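Local atomic coordinates of techylectin-5A (Tachypleus tridentatus, PDB entry 1JC9), a protein that agglutinates erythrocytes and bacteria in horseshoe crab innate immunity by recognising acetyl group-containing substances on their surfaces. Residues A[139-144]-A[158-163]. Numbering follows the deposited sequence.
Sequences YMIRFD and QDFWIE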
loop_
_atom_site.group_PDB
_atom_site.type_symbol
_atom_site.label_atom_id
_atom_site.label_comp_id
_atom_site.label_asym_id
_atom_site.label_seq_id
_atom_site.Cartn_x
_atom_site.Cartn_y
_atom_site.Cartn_z
ATOM N N TYR A 139 -2.192 -2.943 -13.871
ATOM C CA TYR A 139 -2.494 -3.649 -12.631
ATOM C C TYR A 139 -3.711 -3.124 -11.895
ATOM O O TYR A 139 -4.135 -1.985 -12.087
ATOM C CB TYR A 139 -1.320 -3.549 -11.646
ATOM C CG TYR A 139 -0.087 -4.326 -12.016
ATOM C CD1 TYR A 139 0.855 -3.807 -12.901
ATOM C CD2 TYR A 139 0.135 -5.592 -11.482
ATOM C CE1 TYR A 139 1.993 -4.537 -13.244
ATOM C CE2 TYR A 139 1.259 -6.328 -11.818
ATOM C CZ TYR A 139 2.184 -5.799 -12.698
ATOM O OH TYR A 139 3.286 -6.544 -13.027
ATOM N N MET A 140 -4.268 -3.979 -11.045
ATOM C CA MET A 140 -5.376 -3.591 -10.189
ATOM C C MET A 140 -4.779 -3.745 -8.796
ATOM O O MET A 140 -3.869 -4.556 -8.597
ATOM C CB MET A 140 -6.588 -4.517 -10.359
ATOM C CG MET A 140 -6.351 -5.981 -10.031
ATOM S SD MET A 140 -7.908 -6.918 -10.031
ATOM C CE MET A 140 -8.528 -6.548 -11.664
ATOM N N ILE A 141 -5.245 -2.952 -7.842
ATOM C CA ILE A 141 -4.727 -3.058 -6.489
ATOM C C ILE A 141 -5.828 -3.579 -5.581
ATOM O O ILE A 141 -6.992 -3.215 -5.724
ATOM C CB ILE A 141 -4.210 -1.689 -5.954
ATOM C CG1 ILE A 141 -3.701 -1.855 -4.519
ATOM C CG2 ILE A 141 -5.311 -0.643 -5.998
ATOM C CD1 ILE A 141 -3.005 -0.629 -3.971
ATOM N N ARG A 142 -5.459 -4.460 -4.662
ATOM C CA ARG A 142 -6.428 -5.006 -3.728
ATOM C C ARG A 142 -6.018 -4.678 -2.297
ATOM O O ARG A 142 -4.850 -4.815 -1.937
ATOM C CB ARG A 142 -6.540 -6.527 -3.899
ATOM C CG ARG A 142 -7.401 -7.196 -2.834
ATOM C CD ARG A 142 -7.627 -8.692 -3.091
ATOM N NE ARG A 142 -8.251 -9.310 -1.922
ATOM C CZ ARG A 142 -9.418 -9.945 -1.931
ATOM N NH1 ARG A 142 -10.108 -10.065 -3.056
ATOM N NH2 ARG A 142 -9.902 -10.445 -0.804
ATOM N N PHE A 143 -6.980 -4.225 -1.497
ATOM C CA PHE A 143 -6.739 -3.917 -0.091
ATOM C C PHE A 143 -7.413 -5.005 0.741
ATOM O O PHE A 143 -8.605 -5.251 0.587
ATOM C CB PHE A 143 -7.360 -2.572 0.321
ATOM C CG PHE A 143 -6.686 -1.362 -0.274
ATOM C CD1 PHE A 143 -7.038 -0.898 -1.540
ATOM C CD2 PHE A 143 -5.721 -0.665 0.450
ATOM C CE1 PHE A 143 -6.444 0.244 -2.076
ATOM C CE2 PHE A 143 -5.120 0.475 -0.078
ATOM C CZ PHE A 143 -5.483 0.931 -1.341
ATOM N N ASP A 144 -6.651 -5.672 1.603
ATOM C CA ASP A 144 -7.219 -6.685 2.477
ATOM C C ASP A 144 -7.145 -6.125 3.890
ATOM O O ASP A 144 -6.059 -5.846 4.399
ATOM C CB ASP A 144 -6.451 -8.005 2.367
ATOM C CG ASP A 144 -6.860 -8.808 1.146
ATOM O OD1 ASP A 144 -8.076 -8.985 0.936
ATOM O OD2 ASP A 144 -5.978 -9.266 0.394
ATOM N N GLN A 158 -9.276 -0.808 -10.065
ATOM C CA GLN A 158 -8.633 -1.124 -11.331
ATOM C C GLN A 158 -7.700 -0.001 -11.751
ATOM O O GLN A 158 -7.730 1.096 -11.190
ATOM C CB GLN A 158 -9.670 -1.329 -12.432
ATOM C CG GLN A 158 -10.495 -2.583 -12.288
ATOM C CD GLN A 158 -11.238 -2.920 -13.567
ATOM O OE1 GLN A 158 -10.626 -3.306 -14.568
ATOM N NE2 GLN A 158 -12.560 -2.763 -13.549
ATOM N N ASP A 159 -6.863 -0.296 -12.741
ATOM C CA ASP A 159 -5.936 0.676 -13.298
ATOM C C ASP A 159 -5.173 1.460 -12.244
ATOM O O ASP A 159 -5.251 2.688 -12.192
ATOM C CB ASP A 159 -6.699 1.641 -14.211
ATOM C CG ASP A 159 -7.625 0.919 -15.181
ATOM O OD1 ASP A 159 -7.233 -0.150 -15.694
ATOM O OD2 ASP A 159 -8.742 1.423 -15.441
ATOM N N PHE A 160 -4.427 0.743 -11.413
ATOM C CA PHE A 160 -3.634 1.358 -10.356
ATOM C C PHE A 160 -2.196 1.589 -10.811
ATOM O O PHE A 160 -1.542 0.674 -11.314
ATOM C CB PHE A 160 -3.620 0.452 -9.120
ATOM C CG PHE A 160 -2.574 0.824 -8.101
ATOM C CD1 PHE A 160 -2.643 2.033 -7.420
ATOM C CD2 PHE A 160 -1.504 -0.030 -7.841
ATOM C CE1 PHE A 160 -1.666 2.392 -6.495
ATOM C CE2 PHE A 160 -0.519 0.317 -6.917
ATOM C CZ PHE A 160 -0.600 1.537 -6.240
ATOM N N TRP A 161 -1.712 2.814 -10.639
ATOM C CA TRP A 161 -0.335 3.151 -10.971
ATOM C C TRP A 161 0.021 4.521 -10.425
ATOM O O TRP A 161 -0.859 5.324 -10.122
ATOM C CB TRP A 161 -0.086 3.107 -12.490
ATOM C CG TRP A 161 -1.019 3.940 -13.348
ATOM C CD1 TRP A 161 -2.336 3.685 -13.625
ATOM C CD2 TRP A 161 -0.679 5.120 -14.088
ATOM N NE1 TRP A 161 -2.832 4.627 -14.494
ATOM C CE2 TRP A 161 -1.838 5.521 -14.794
ATOM C CE3 TRP A 161 0.493 5.878 -14.224
ATOM C CZ2 TRP A 161 -1.859 6.649 -15.626
ATOM C CZ3 TRP A 161 0.474 7.002 -15.055
ATOM C CH2 TRP A 161 -0.699 7.374 -15.743
ATOM N N ILE A 162 1.313 4.771 -10.249
ATOM C CA ILE A 162 1.766 6.069 -9.771
ATOM C C ILE A 162 2.827 6.545 -10.759
ATOM O O ILE A 162 3.400 5.737 -11.495
ATOM C CB ILE A 162 2.360 6.006 -8.324
ATOM C CG1 ILE A 162 3.627 5.148 -8.284
ATOM C CG2 ILE A 162 1.309 5.456 -7.344
ATOM C CD1 ILE A 162 3.384 3.695 -8.595
ATOM N N GLU A 163 3.065 7.851 -10.800
ATOM C CA GLU A 163 4.065 8.413 -11.698
ATOM C C GLU A 163 5.402 8.378 -10.967
ATOM O O GLU A 163 5.444 7.985 -9.799
ATOM C CB GLU A 163 3.657 9.837 -12.091
ATOM C CG GLU A 163 2.364 9.847 -12.915
ATOM C CD GLU A 163 1.891 11.235 -13.307
ATOM O OE1 GLU A 163 2.720 12.049 -13.761
ATOM O OE2 GLU A 163 0.677 11.507 -13.177
HETATM O O HOH W 1 -0.925 -0.268 -13.741
#
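F160 and I141 make the main apolar contact between 139-144 and 158-163: the methyl CD1 of I141 sits over one face of the F160 ring, 3.9 Å from its centroid and only 11° off the ring normal, a CH-pi contact over the centre of that face. Both ends of the isoleucine contribute. CG1 is anti to the backbone N, and the chain runs on extended to bring CD1 over the middle of the ring, marginally nearer CE2 and CZ. Nearer the backbone, I141 CB lies 3.7 Å from F160 CG, and I141 CG2 comes equally close to F160 CB (3.7 Å). I173 and I259 also touch the F160 side chain, and T134 of helix 127-136 adds a further contact, in keeping with the burial of F160.

The backbone supplies one well-formed link, F160 N to Y139 O at 2.8 Å, with an N-H...O angle of 165°; the donor is tilted somewhat from the carbonyl plane. D159 N is 3.3 Å from the same Y139 O, but its angle is too poor for a bond. These segments belong to the hairpin of strands 139-146 and 152-162 in the antiparallel sheet of the fibrinogen C-terminal domain. Before the corner, I141 and F143 bond through their backbones to Y157 and A155. The chain then turns at 158-159, and strand 160-162 leaves at 99° to 139-144. Where the strands diverge, a water accepts from Y139 N (3.0 Å) and lies 2.7 Å from F160 O, to which it can donate, although other acceptors compete for its protons.

The phenol end of Y139 takes no part in the contact with 158-163; its OH hydrogen-bonds to D48 and Q136, while the side chain touches I259 and P261 of strand 250-261. At the partly exposed border, M140 CB approaches Q158 CA at 4.1 Å.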